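Local coordinates for scaffolding protein (Clostridium cellulolyticum, PDB 1G43) that probably binds crystalline cellulose, serving as the family IIIa carbohydrate-binding module of a cellulosomal scaffoldin, at residues A[20-25]-A[124-129]; A[43-48]-A[131-136]; A[56-61]-A[115-120]. All coordinates share one frame; numbering follows the deposited sequence.

Contact 1: A[20-25]-A[124-129]. With CA (calcium ion), chain B.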
loop_
_atom_site.group_PDB
_atom_site.type_symbol
_atom_site.label_atom_id
_atom_site.label_comp_id
_atom_site.label_asym_id
_atom_site.label_seq_id
_atom_site.Cartn_x
_atom_site.Cartn_y
_atom_site.Cartn_z
ATOM N N ASN A 20 -17.491 -3.762 -2.348
ATOM C CA ASN A 20 -17.524 -2.383 -2.808
ATOM C C ASN A 20 -16.406 -1.551 -2.166
ATOM O O ASN A 20 -16.371 -0.350 -2.313
ATOM C CB ASN A 20 -18.866 -1.750 -2.530
ATOM C CG ASN A 20 -19.263 -1.850 -1.078
ATOM O OD1 ASN A 20 -18.416 -1.989 -0.181
ATOM N ND2 ASN A 20 -20.560 -1.747 -0.832
ATOM N N SER A 21 -15.507 -2.209 -1.446
ATOM C CA SER A 21 -14.351 -1.554 -0.819
ATOM C C SER A 21 -13.148 -2.441 -1.032
ATOM O O SER A 21 -13.246 -3.664 -0.949
ATOM C CB SER A 21 -14.498 -1.410 0.695
ATOM O OG SER A 21 -15.337 -0.361 1.051
ATOM N N ILE A 22 -12.012 -1.841 -1.307
ATOM C CA ILE A 22 -10.802 -2.613 -1.446
ATOM C C ILE A 22 -9.966 -2.141 -0.262
ATOM O O ILE A 22 -9.776 -0.931 -0.068
ATOM C CB ILE A 22 -10.135 -2.346 -2.816
ATOM C CG1 ILE A 22 -11.144 -2.726 -3.907
ATOM C CG2 ILE A 22 -8.801 -3.089 -2.925
ATOM C CD1 ILE A 22 -10.607 -3.028 -5.320
ATOM N N TYR A 23 -9.520 -3.075 0.568
ATOM C CA TYR A 23 -8.702 -2.706 1.711
ATOM C C TYR A 23 -7.283 -3.051 1.359
ATOM O O TYR A 23 -7.076 -3.993 0.619
ATOM C CB TYR A 23 -9.106 -3.479 2.969
ATOM C CG TYR A 23 -10.520 -3.196 3.432
ATOM C CD1 TYR A 23 -11.615 -3.742 2.760
ATOM C CD2 TYR A 23 -10.762 -2.328 4.485
ATOM C CE1 TYR A 23 -12.894 -3.421 3.124
ATOM C CE2 TYR A 23 -12.036 -2.005 4.851
ATOM C CZ TYR A 23 -13.096 -2.551 4.167
ATOM O OH TYR A 23 -14.380 -2.213 4.526
ATOM N N ALA A 24 -6.322 -2.285 1.885
ATOM C CA ALA A 24 -4.904 -2.506 1.660
ATOM C C ALA A 24 -4.176 -2.001 2.908
ATOM O O ALA A 24 -4.099 -0.793 3.145
ATOM C CB ALA A 24 -4.443 -1.753 0.452
ATOM N N ARG A 25 -3.652 -2.917 3.716
ATOM C CA ARG A 25 -2.954 -2.518 4.934
ATOM C C ARG A 25 -1.541 -3.030 4.915
ATOM O O ARG A 25 -1.303 -4.187 4.618
ATOM C CB ARG A 25 -3.705 -3.044 6.145
ATOM C CG ARG A 25 -5.145 -2.522 6.160
ATOM C CD ARG A 25 -6.011 -3.396 7.003
ATOM N NE ARG A 25 -7.364 -2.877 7.113
ATOM C CZ ARG A 25 -8.342 -3.517 7.743
ATOM N NH1 ARG A 25 -8.109 -4.688 8.310
ATOM N NH2 ARG A 25 -9.548 -2.984 7.800
ATOM N N SER A 124 -20.644 0.789 -5.909
ATOM C CA SER A 124 -20.886 -0.455 -6.637
ATOM C C SER A 124 -19.710 -1.406 -6.361
ATOM O O SER A 124 -18.620 -0.978 -5.950
ATOM C CB SER A 124 -21.040 -0.200 -8.159
ATOM O OG SER A 124 -19.907 0.447 -8.720
ATOM N N ASN A 125 -19.954 -2.685 -6.589
ATOM C CA ASN A 125 -19.017 -3.757 -6.337
ATOM C C ASN A 125 -17.887 -3.895 -7.337
ATOM O O ASN A 125 -18.090 -3.720 -8.521
ATOM C CB ASN A 125 -19.776 -5.095 -6.298
ATOM C CG ASN A 125 -20.389 -5.407 -4.931
ATOM O OD1 ASN A 125 -20.684 -4.513 -4.127
ATOM N ND2 ASN A 125 -20.586 -6.693 -4.670
ATOM N N PHE A 126 -16.704 -4.214 -6.825
ATOM C CA PHE A 126 -15.526 -4.473 -7.632
ATOM C C PHE A 126 -15.542 -5.991 -7.701
ATOM O O PHE A 126 -16.330 -6.647 -7.016
ATOM C CB PHE A 126 -14.208 -4.120 -6.911
ATOM C CG PHE A 126 -13.922 -2.651 -6.778
ATOM C CD1 PHE A 126 -14.159 -1.997 -5.588
ATOM C CD2 PHE A 126 -13.334 -1.944 -7.823
ATOM C CE1 PHE A 126 -13.807 -0.658 -5.434
ATOM C CE2 PHE A 126 -12.979 -0.600 -7.672
ATOM C CZ PHE A 126 -13.215 0.036 -6.482
ATOM N N ASP A 127 -14.661 -6.535 -8.531
ATOM C CA ASP A 127 -14.481 -7.976 -8.655
ATOM C C ASP A 127 -13.001 -8.077 -8.311
ATOM O O ASP A 127 -12.139 -7.804 -9.138
ATOM C CB ASP A 127 -14.742 -8.448 -10.094
ATOM C CG ASP A 127 -14.344 -9.924 -10.329
ATOM O OD1 ASP A 127 -13.958 -10.640 -9.375
ATOM O OD2 ASP A 127 -14.420 -10.365 -11.497
ATOM N N GLN A 128 -12.707 -8.425 -7.077
ATOM C CA GLN A 128 -11.326 -8.519 -6.679
ATOM C C GLN A 128 -10.634 -9.757 -7.206
ATOM O O GLN A 128 -9.409 -9.803 -7.247
ATOM C CB GLN A 128 -11.221 -8.518 -5.171
ATOM C CG GLN A 128 -11.844 -7.325 -4.532
ATOM C CD GLN A 128 -11.238 -7.072 -3.187
ATOM O OE1 GLN A 128 -10.203 -6.416 -3.099
ATOM N NE2 GLN A 128 -11.850 -7.629 -2.125
ATOM N N SER A 129 -11.422 -10.748 -7.623
ATOM C CA SER A 129 -10.831 -11.991 -8.076
ATOM C C SER A 129 -9.935 -11.865 -9.290
ATOM O O SER A 129 -9.137 -12.760 -9.534
ATOM C CB SER A 129 -11.899 -13.095 -8.290
ATOM O OG SER A 129 -12.594 -13.011 -9.525
HETATM CA CA CA B . -11.099 -6.159 -10.694
HETATM O O HOH W 1 -17.210 0.885 -4.485
HETATM O O HOH W 2 -22.314 -3.139 -2.078
HETATM O O HOH W 3 -9.646 -5.706 -0.338
HETATM O O HOH W 4 -11.214 -4.763 -8.308
#
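I22 CG1 and F126 CG both sit beside their own backbone N, with chi1 at -59° and -73°, each opposite its own carbonyl carbon. Both CB atoms point toward the other segment, and the two side chains cross at roughly a right angle. The aliphatic arm runs out over the ring: I22 CD1 lies 3.7 Å from the centroid of the F126 ring and 13° off its normal, a CH-pi contact over the middle of the face. One carbon back, I22 CG1 covers the rim of that ring, 3.5 Å from F126 CD1.

The second branch of the isoleucine serves a different neighbour. I22 CG2 comes within 3.6 Å of OE1 of Q128, whose extended chain runs antiparallel alongside the I22 side chain. That oxygen receives a hydrogen from a water, 2.9 Å from Q128 OE1, which itself accepts from Y23 N; the NH2 end goes to S15 OG and P16 O. With both ends of the amide bonded, its rotation is fixed.

Toward N20 the link again runs through solvent. One water donates to two carbonyls, lying 2.6 Å from N20 O and 2.8 Å from S124 O. A second donates to N125 OD1 and accepts weakly from N20 ND2, while N125 ND2 reaches S18. Beyond the ring, D127 O binds the calcium ion at 2.5 Å, in a site completed by T48, D50, N130, D131 and a water.

The chemistry is therefore split: the closest side-chain packing is apolar, I22 CD1 and CG1 on the F126 ring, with carbon-to-oxygen contacts around it, whereas polar groups are joined by single waters. Packing and water bridges add to the backbone bonds of F126 with S19 and Q128 with A17, beside the calcium ligand D127.

Contact 2: A[43-48]-A[131-136]. With CA (calcium ion), chain B.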
loop_
_atom_site.group_PDB
_atom_site.type_symbol
_atom_site.label_atom_id
_atom_site.label_comp_id
_atom_site.label_asym_id
_atom_site.label_seq_id
_atom_site.Cartn_x
_atom_site.Cartn_y
_atom_site.Cartn_z
ATOM N N LEU A 43 4.150 2.889 -1.942
ATOM C CA LEU A 43 3.604 1.550 -1.872
ATOM C C LEU A 43 2.619 1.436 -3.039
ATOM O O LEU A 43 1.917 2.403 -3.362
ATOM C CB LEU A 43 2.911 1.347 -0.515
ATOM C CG LEU A 43 3.859 1.184 0.677
ATOM C CD1 LEU A 43 3.171 1.512 1.980
ATOM C CD2 LEU A 43 4.392 -0.240 0.703
ATOM N N ARG A 44 2.578 0.271 -3.676
ATOM C CA ARG A 44 1.681 0.050 -4.798
ATOM C C ARG A 44 0.812 -1.204 -4.680
ATOM O O ARG A 44 1.262 -2.250 -4.203
ATOM C CB ARG A 44 2.473 -0.048 -6.085
ATOM C CG ARG A 44 3.211 1.197 -6.468
ATOM C CD ARG A 44 3.804 0.977 -7.825
ATOM N NE ARG A 44 4.345 2.189 -8.390
ATOM C CZ ARG A 44 5.165 2.195 -9.435
ATOM N NH1 ARG A 44 5.507 1.048 -10.003
ATOM N NH2 ARG A 44 5.660 3.336 -9.899
ATOM N N TYR A 45 -0.429 -1.096 -5.148
ATOM C CA TYR A 45 -1.396 -2.205 -5.101
ATOM C C TYR A 45 -2.044 -2.310 -6.476
ATOM O O TYR A 45 -2.817 -1.445 -6.856
ATOM C CB TYR A 45 -2.477 -1.927 -4.049
ATOM C CG TYR A 45 -3.485 -3.054 -3.876
ATOM C CD1 TYR A 45 -3.253 -4.080 -2.981
ATOM C CD2 TYR A 45 -4.637 -3.111 -4.652
ATOM C CE1 TYR A 45 -4.139 -5.154 -2.863
ATOM C CE2 TYR A 45 -5.537 -4.181 -4.542
ATOM C CZ TYR A 45 -5.271 -5.203 -3.645
ATOM O OH TYR A 45 -6.100 -6.295 -3.559
ATOM N N TYR A 46 -1.759 -3.386 -7.192
ATOM C CA TYR A 46 -2.270 -3.562 -8.546
ATOM C C TYR A 46 -3.636 -4.251 -8.690
ATOM O O TYR A 46 -3.888 -5.260 -8.067
ATOM C CB TYR A 46 -1.208 -4.282 -9.366
ATOM C CG TYR A 46 0.064 -3.465 -9.565
ATOM C CD1 TYR A 46 1.035 -3.370 -8.563
ATOM C CD2 TYR A 46 0.287 -2.793 -10.758
ATOM C CE1 TYR A 46 2.206 -2.629 -8.753
ATOM C CE2 TYR A 46 1.439 -2.046 -10.963
ATOM C CZ TYR A 46 2.402 -1.968 -9.960
ATOM O OH TYR A 46 3.551 -1.243 -10.205
ATOM N N TYR A 47 -4.510 -3.712 -9.533
ATOM C CA TYR A 47 -5.848 -4.281 -9.700
ATOM C C TYR A 47 -6.464 -4.037 -11.060
ATOM O O TYR A 47 -5.904 -3.305 -11.888
ATOM C CB TYR A 47 -6.798 -3.678 -8.664
ATOM C CG TYR A 47 -6.975 -2.175 -8.814
ATOM C CD1 TYR A 47 -5.952 -1.305 -8.457
ATOM C CD2 TYR A 47 -8.153 -1.625 -9.320
ATOM C CE1 TYR A 47 -6.080 0.065 -8.588
ATOM C CE2 TYR A 47 -8.302 -0.234 -9.461
ATOM C CZ TYR A 47 -7.247 0.602 -9.082
ATOM O OH TYR A 47 -7.346 1.960 -9.138
ATOM N N THR A 48 -7.623 -4.669 -11.294
ATOM C CA THR A 48 -8.361 -4.454 -12.528
ATOM C C THR A 48 -9.557 -3.599 -12.151
ATOM O O THR A 48 -10.341 -3.929 -11.267
ATOM C CB THR A 48 -8.822 -5.764 -13.243
ATOM O OG1 THR A 48 -9.365 -6.690 -12.298
ATOM C CG2 THR A 48 -7.636 -6.396 -14.014
ATOM N N ASP A 131 -7.839 -9.268 -9.678
ATOM C CA ASP A 131 -6.888 -8.262 -9.239
ATOM C C ASP A 131 -5.561 -8.937 -8.902
ATOM O O ASP A 131 -5.467 -9.842 -8.066
ATOM C CB ASP A 131 -7.398 -7.496 -8.016
ATOM C CG ASP A 131 -8.604 -6.651 -8.334
ATOM O OD1 ASP A 131 -8.924 -6.497 -9.523
ATOM O OD2 ASP A 131 -9.235 -6.141 -7.397
ATOM N N TRP A 132 -4.532 -8.462 -9.578
ATOM C CA TRP A 132 -3.190 -8.942 -9.432
ATOM C C TRP A 132 -2.693 -8.971 -7.988
ATOM O O TRP A 132 -2.113 -9.956 -7.570
ATOM C CB TRP A 132 -2.267 -8.069 -10.271
ATOM C CG TRP A 132 -0.974 -8.706 -10.543
ATOM C CD1 TRP A 132 -0.699 -9.622 -11.519
ATOM C CD2 TRP A 132 0.238 -8.520 -9.808
ATOM N NE1 TRP A 132 0.612 -10.013 -11.440
ATOM C CE2 TRP A 132 1.211 -9.352 -10.395
ATOM C CE3 TRP A 132 0.597 -7.727 -8.711
ATOM C CZ2 TRP A 132 2.513 -9.416 -9.920
ATOM C CZ3 TRP A 132 1.887 -7.788 -8.242
ATOM C CH2 TRP A 132 2.835 -8.629 -8.848
ATOM N N SER A 133 -2.901 -7.908 -7.219
ATOM C CA SER A 133 -2.402 -7.925 -5.844
ATOM C C SER A 133 -3.383 -8.520 -4.846
ATOM O O SER A 133 -3.144 -8.469 -3.654
ATOM C CB SER A 133 -2.049 -6.514 -5.372
ATOM O OG SER A 133 -1.070 -5.935 -6.205
ATOM N N TYR A 134 -4.478 -9.093 -5.322
ATOM C CA TYR A 134 -5.458 -9.614 -4.393
ATOM C C TYR A 134 -5.298 -11.020 -3.867
ATOM O O TYR A 134 -5.019 -11.971 -4.590
ATOM C CB TYR A 134 -6.886 -9.484 -4.969
ATOM C CG TYR A 134 -7.973 -10.072 -4.047
ATOM C CD1 TYR A 134 -8.351 -9.422 -2.870
ATOM C CD2 TYR A 134 -8.549 -11.321 -4.314
ATOM C CE1 TYR A 134 -9.279 -10.011 -1.971
ATOM C CE2 TYR A 134 -9.476 -11.918 -3.418
ATOM C CZ TYR A 134 -9.828 -11.257 -2.255
ATOM O OH TYR A 134 -10.698 -11.839 -1.381
ATOM N N THR A 135 -5.470 -11.120 -2.565
ATOM C CA THR A 135 -5.477 -12.381 -1.866
ATOM C C THR A 135 -6.173 -12.130 -0.543
ATOM O O THR A 135 -5.931 -11.130 0.125
ATOM C CB THR A 135 -4.076 -12.960 -1.622
ATOM O OG1 THR A 135 -4.232 -14.283 -1.106
ATOM C CG2 THR A 135 -3.297 -12.135 -0.624
ATOM N N ALA A 136 -7.068 -13.033 -0.175
ATOM C CA ALA A 136 -7.788 -12.882 1.085
ATOM C C ALA A 136 -6.794 -13.173 2.192
ATOM O O ALA A 136 -6.368 -14.300 2.359
ATOM C CB ALA A 136 -8.950 -13.843 1.139
HETATM CA CA CA B . -11.099 -6.159 -10.694
HETATM O O HOH W 5 -8.196 -6.115 -4.898
HETATM O O HOH W 4 -11.214 -4.763 -8.308
#
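D131 reaches across to Y47 and T48, and its side chain can be followed atom by atom. CB packs beside Y47 CB, and the carboxylate carbon D131 CG comes 3.5 Å from that same Y47 CB. A chi1 of -67°, with CG anti to the carbonyl carbon, carries the carboxylate over Y47 CB toward T48 and the ion. D131 OD1 binds the calcium ion at 2.5 Å and also accepts from T48 N at 2.9 Å; this bond is nearly straight, 170° at the hydrogen, and arrives from 55° above the carboxylate plane. T48 binds the same ion through both its O and its OG1. D131 OD2 takes hydrogens from two waters: one, 2.6 Å away from D131 OD2, is itself a calcium ligand, and the other accepts from Y45 OH. The carboxylate thus serves the metal directly with one oxygen and through water with the other.

Next along, S133 grips Y46 twice. Y46 N donates to S133 OG at 2.8 Å, and S133 N donates back to Y46 O at 3.0 Å. The hydroxyl is also hydrogen-bonded to K145 O. S133 CB rests over one face of Y45, 3.7 Å from the ring centroid. W132 and Y134 flank this serine, the indole lying obliquely against Y46 and Y134 CB beside Y45 OH.

D131 to Y134 form a type I turn in the long loop that precedes strand 147-150. The turn lies against the end of strand 41-47, which runs between strands 91-99 and 147-150 in a five-stranded antiparallel sheet, while Y45 and D131 both touch I22 on strand 18-30 of the other sheet.

Contact 3: A[56-61]-A[115-120]. Unlike the reference sequence in segment 56-61: W58 (reference Leu), C59 (reference Gly).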
loop_
_atom_site.group_PDB
_atom_site.type_symbol
_atom_site.label_atom_id
_atom_site.label_comp_id
_atom_site.label_asym_id
_atom_site.label_seq_id
_atom_site.Cartn_x
_atom_site.Cartn_y
_atom_site.Cartn_z
ATOM N N THR A 56 -12.617 6.901 -4.325
ATOM C CA THR A 56 -12.314 7.708 -3.154
ATOM C C THR A 56 -11.335 6.920 -2.320
ATOM O O THR A 56 -11.541 5.733 -2.079
ATOM C CB THR A 56 -13.586 8.046 -2.321
ATOM O OG1 THR A 56 -14.375 8.962 -3.070
ATOM C CG2 THR A 56 -13.227 8.735 -0.993
ATOM N N PHE A 57 -10.244 7.574 -1.926
ATOM C CA PHE A 57 -9.228 6.955 -1.090
ATOM C C PHE A 57 -9.363 7.366 0.388
ATOM O O PHE A 57 -9.675 8.508 0.696
ATOM C CB PHE A 57 -7.850 7.359 -1.571
ATOM C CG PHE A 57 -6.730 6.841 -0.717
ATOM C CD1 PHE A 57 -6.182 5.585 -0.948
ATOM C CD2 PHE A 57 -6.180 7.634 0.282
ATOM C CE1 PHE A 57 -5.096 5.128 -0.207
ATOM C CE2 PHE A 57 -5.086 7.187 1.032
ATOM C CZ PHE A 57 -4.546 5.937 0.783
ATOM N N TRP A 58 -9.088 6.435 1.290
ATOM C CA TRP A 58 -9.145 6.698 2.739
ATOM C C TRP A 58 -7.956 6.064 3.442
ATOM O O TRP A 58 -7.587 4.947 3.105
ATOM C CB TRP A 58 -10.394 6.065 3.389
ATOM C CG TRP A 58 -11.676 6.765 3.143
ATOM C CD1 TRP A 58 -12.129 7.881 3.777
ATOM C CD2 TRP A 58 -12.700 6.383 2.219
ATOM N NE1 TRP A 58 -13.382 8.217 3.315
ATOM C CE2 TRP A 58 -13.756 7.316 2.354
ATOM C CE3 TRP A 58 -12.834 5.339 1.288
ATOM C CZ2 TRP A 58 -14.938 7.239 1.590
ATOM C CZ3 TRP A 58 -14.014 5.259 0.526
ATOM C CH2 TRP A 58 -15.047 6.206 0.686
ATOM N N CYS A 59 -7.339 6.782 4.387
ATOM C CA CYS A 59 -6.292 6.173 5.224
ATOM C C CYS A 59 -6.985 6.135 6.573
ATOM O O CYS A 59 -7.224 7.181 7.161
ATOM C CB CYS A 59 -5.018 7.010 5.368
ATOM S SG CYS A 59 -3.769 6.211 6.484
ATOM N N ASP A 60 -7.329 4.941 7.037
ATOM C CA ASP A 60 -8.010 4.775 8.316
ATOM C C ASP A 60 -7.084 4.964 9.525
ATOM O O ASP A 60 -7.524 5.366 10.600
ATOM C CB ASP A 60 -8.670 3.389 8.395
ATOM C CG ASP A 60 -9.687 3.159 7.282
ATOM O OD1 ASP A 60 -10.385 4.123 6.891
ATOM O OD2 ASP A 60 -9.792 1.997 6.812
ATOM N N HIS A 61 -5.806 4.690 9.339
ATOM C CA HIS A 61 -4.854 4.819 10.435
ATOM C C HIS A 61 -3.437 4.582 9.951
ATOM O O HIS A 61 -3.194 3.686 9.146
ATOM C CB HIS A 61 -5.152 3.792 11.527
ATOM C CG HIS A 61 -4.064 3.669 12.537
ATOM N ND1 HIS A 61 -3.904 4.569 13.567
ATOM C CD2 HIS A 61 -3.012 2.824 12.608
ATOM C CE1 HIS A 61 -2.794 4.291 14.224
ATOM N NE2 HIS A 61 -2.232 3.236 13.661
ATOM N N GLN A 115 -2.998 1.718 7.189
ATOM C CA GLN A 115 -4.257 1.071 6.830
ATOM C C GLN A 115 -5.053 1.956 5.933
ATOM O O GLN A 115 -5.403 3.068 6.295
ATOM C CB GLN A 115 -5.055 0.680 8.071
ATOM C CG GLN A 115 -4.257 -0.276 8.967
ATOM C CD GLN A 115 -5.083 -0.871 10.104
ATOM O OE1 GLN A 115 -5.533 -0.169 11.002
ATOM N NE2 GLN A 115 -5.278 -2.180 10.062
ATOM N N THR A 116 -5.325 1.430 4.746
ATOM C CA THR A 116 -6.019 2.172 3.717
ATOM C C THR A 116 -7.145 1.389 3.062
ATOM O O THR A 116 -7.222 0.149 3.136
ATOM C CB THR A 116 -5.050 2.564 2.574
ATOM O OG1 THR A 116 -4.850 1.423 1.726
ATOM C CG2 THR A 116 -3.680 2.999 3.123
ATOM N N ARG A 117 -8.013 2.144 2.400
ATOM C CA ARG A 117 -9.104 1.554 1.667
ATOM C C ARG A 117 -9.561 2.533 0.603
ATOM O O ARG A 117 -9.266 3.726 0.673
ATOM C CB ARG A 117 -10.265 1.174 2.614
ATOM C CG ARG A 117 -11.248 2.306 2.982
ATOM C CD ARG A 117 -12.169 1.897 4.139
ATOM N NE ARG A 117 -12.329 3.014 5.052
ATOM C CZ ARG A 117 -13.402 3.777 5.118
ATOM N NH1 ARG A 117 -14.445 3.540 4.330
ATOM N NH2 ARG A 117 -13.416 4.807 5.938
ATOM N N PHE A 118 -10.236 2.013 -0.404
ATOM C CA PHE A 118 -10.786 2.862 -1.425
ATOM C C PHE A 118 -12.044 2.218 -2.019
ATOM O O PHE A 118 -12.226 1.008 -1.964
ATOM C CB PHE A 118 -9.753 3.224 -2.506
ATOM C CG PHE A 118 -9.264 2.078 -3.318
ATOM C CD1 PHE A 118 -8.189 1.311 -2.887
ATOM C CD2 PHE A 118 -9.822 1.804 -4.554
ATOM C CE1 PHE A 118 -7.667 0.291 -3.685
ATOM C CE2 PHE A 118 -9.314 0.790 -5.363
ATOM C CZ PHE A 118 -8.227 0.030 -4.926
ATOM N N ALA A 119 -12.922 3.051 -2.561
ATOM C CA ALA A 119 -14.184 2.569 -3.112
ATOM C C ALA A 119 -14.661 3.506 -4.210
ATOM O O ALA A 119 -14.120 4.604 -4.388
ATOM C CB ALA A 119 -15.214 2.492 -1.990
ATOM N N ARG A 120 -15.651 3.069 -4.973
ATOM C CA ARG A 120 -16.173 3.934 -6.009
ATOM C C ARG A 120 -17.135 4.889 -5.333
ATOM O O ARG A 120 -17.718 4.577 -4.282
ATOM C CB ARG A 120 -16.913 3.142 -7.082
ATOM C CG ARG A 120 -16.056 2.204 -7.891
ATOM C CD ARG A 120 -16.935 1.226 -8.600
ATOM N NE ARG A 120 -16.164 0.242 -9.334
ATOM C CZ ARG A 120 -16.671 -0.872 -9.841
ATOM N NH1 ARG A 120 -17.955 -1.135 -9.683
ATOM N NH2 ARG A 120 -15.892 -1.725 -10.505
HETATM O O HOH W 6 -7.924 -0.106 6.276
HETATM O O HOH W 7 -11.418 6.231 7.423
#
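R117 holds D60 side-on, with two nitrogens meeting one oxygen. R117 NE donates to D60 OD1 at 2.9 Å, along the syn lone pair and in the guanidinium plane, with 163° at the hydrogen; R117 NH2 reaches the same D60 OD1 at 3.3 Å, a more bent bond. The salt bridge holds the guanidinium flat, and a bend at chi3 (139°) lays that plate on the indole of W58. Their planes are 2° apart and R117 CZ lies 4.2 Å from the centroid of the five-membered ring, a stacked cation-pi pair. T56 CG2 covers the opposite face of the indole, and A119 CB meets its edge, 3.9 Å from W58 CZ3.

Beneath these side chains the strands pair antiparallel. T56 with A119 and W58 with R117 are hydrogen-bonded pairs, bonded in both directions, the shortest link being T56 N to A119 O at 2.7 Å. The register then slips by one: D60 N donates to Q115 O at 2.8 Å, H61 N reaches the same Q115 O only weakly at 3.5 Å, and Q115 N returns a bond to H61 O.

F57, C59, T116 and F118 occupy the other face. F57 lies against T116, and both F57 and F118 touch L95 of the facing sheet; F118 also meets the rings of Y47 and F81.

The slip is a classic beta bulge in one sheet of the CBM3 beta-sandwich. The D60-R117 ion pair with H61 nearby is consistent with part of the planar strip that family 3a modules probably lay on cellulose; W58, which differs from the reference sequence, backs the guanidinium.

Overall arrangement
From the N terminus, strand 18-30 supplies 20-25 first, then 43-48 and 56-61 follow in order. Contact 3 closes the innermost loop when 115-120 pairs back with 56-61. The chain next returns to 20-25 through 124-129, closing contact 1, and 131-136 finally closes contact 2. Contact 3 therefore lies within the spans of both others, whereas contacts 1 and 2 cross. Contacts 1 and 3 share one sheet, where strands 18-30 and 111-120 are neighbours; contact 2 packs the loop 131-136 on strand 41-47 of the facing sheet. I22 against Y45 and F118 near Y47 join the layers, and the calcium ion with its water ties contact 1 to contact 2.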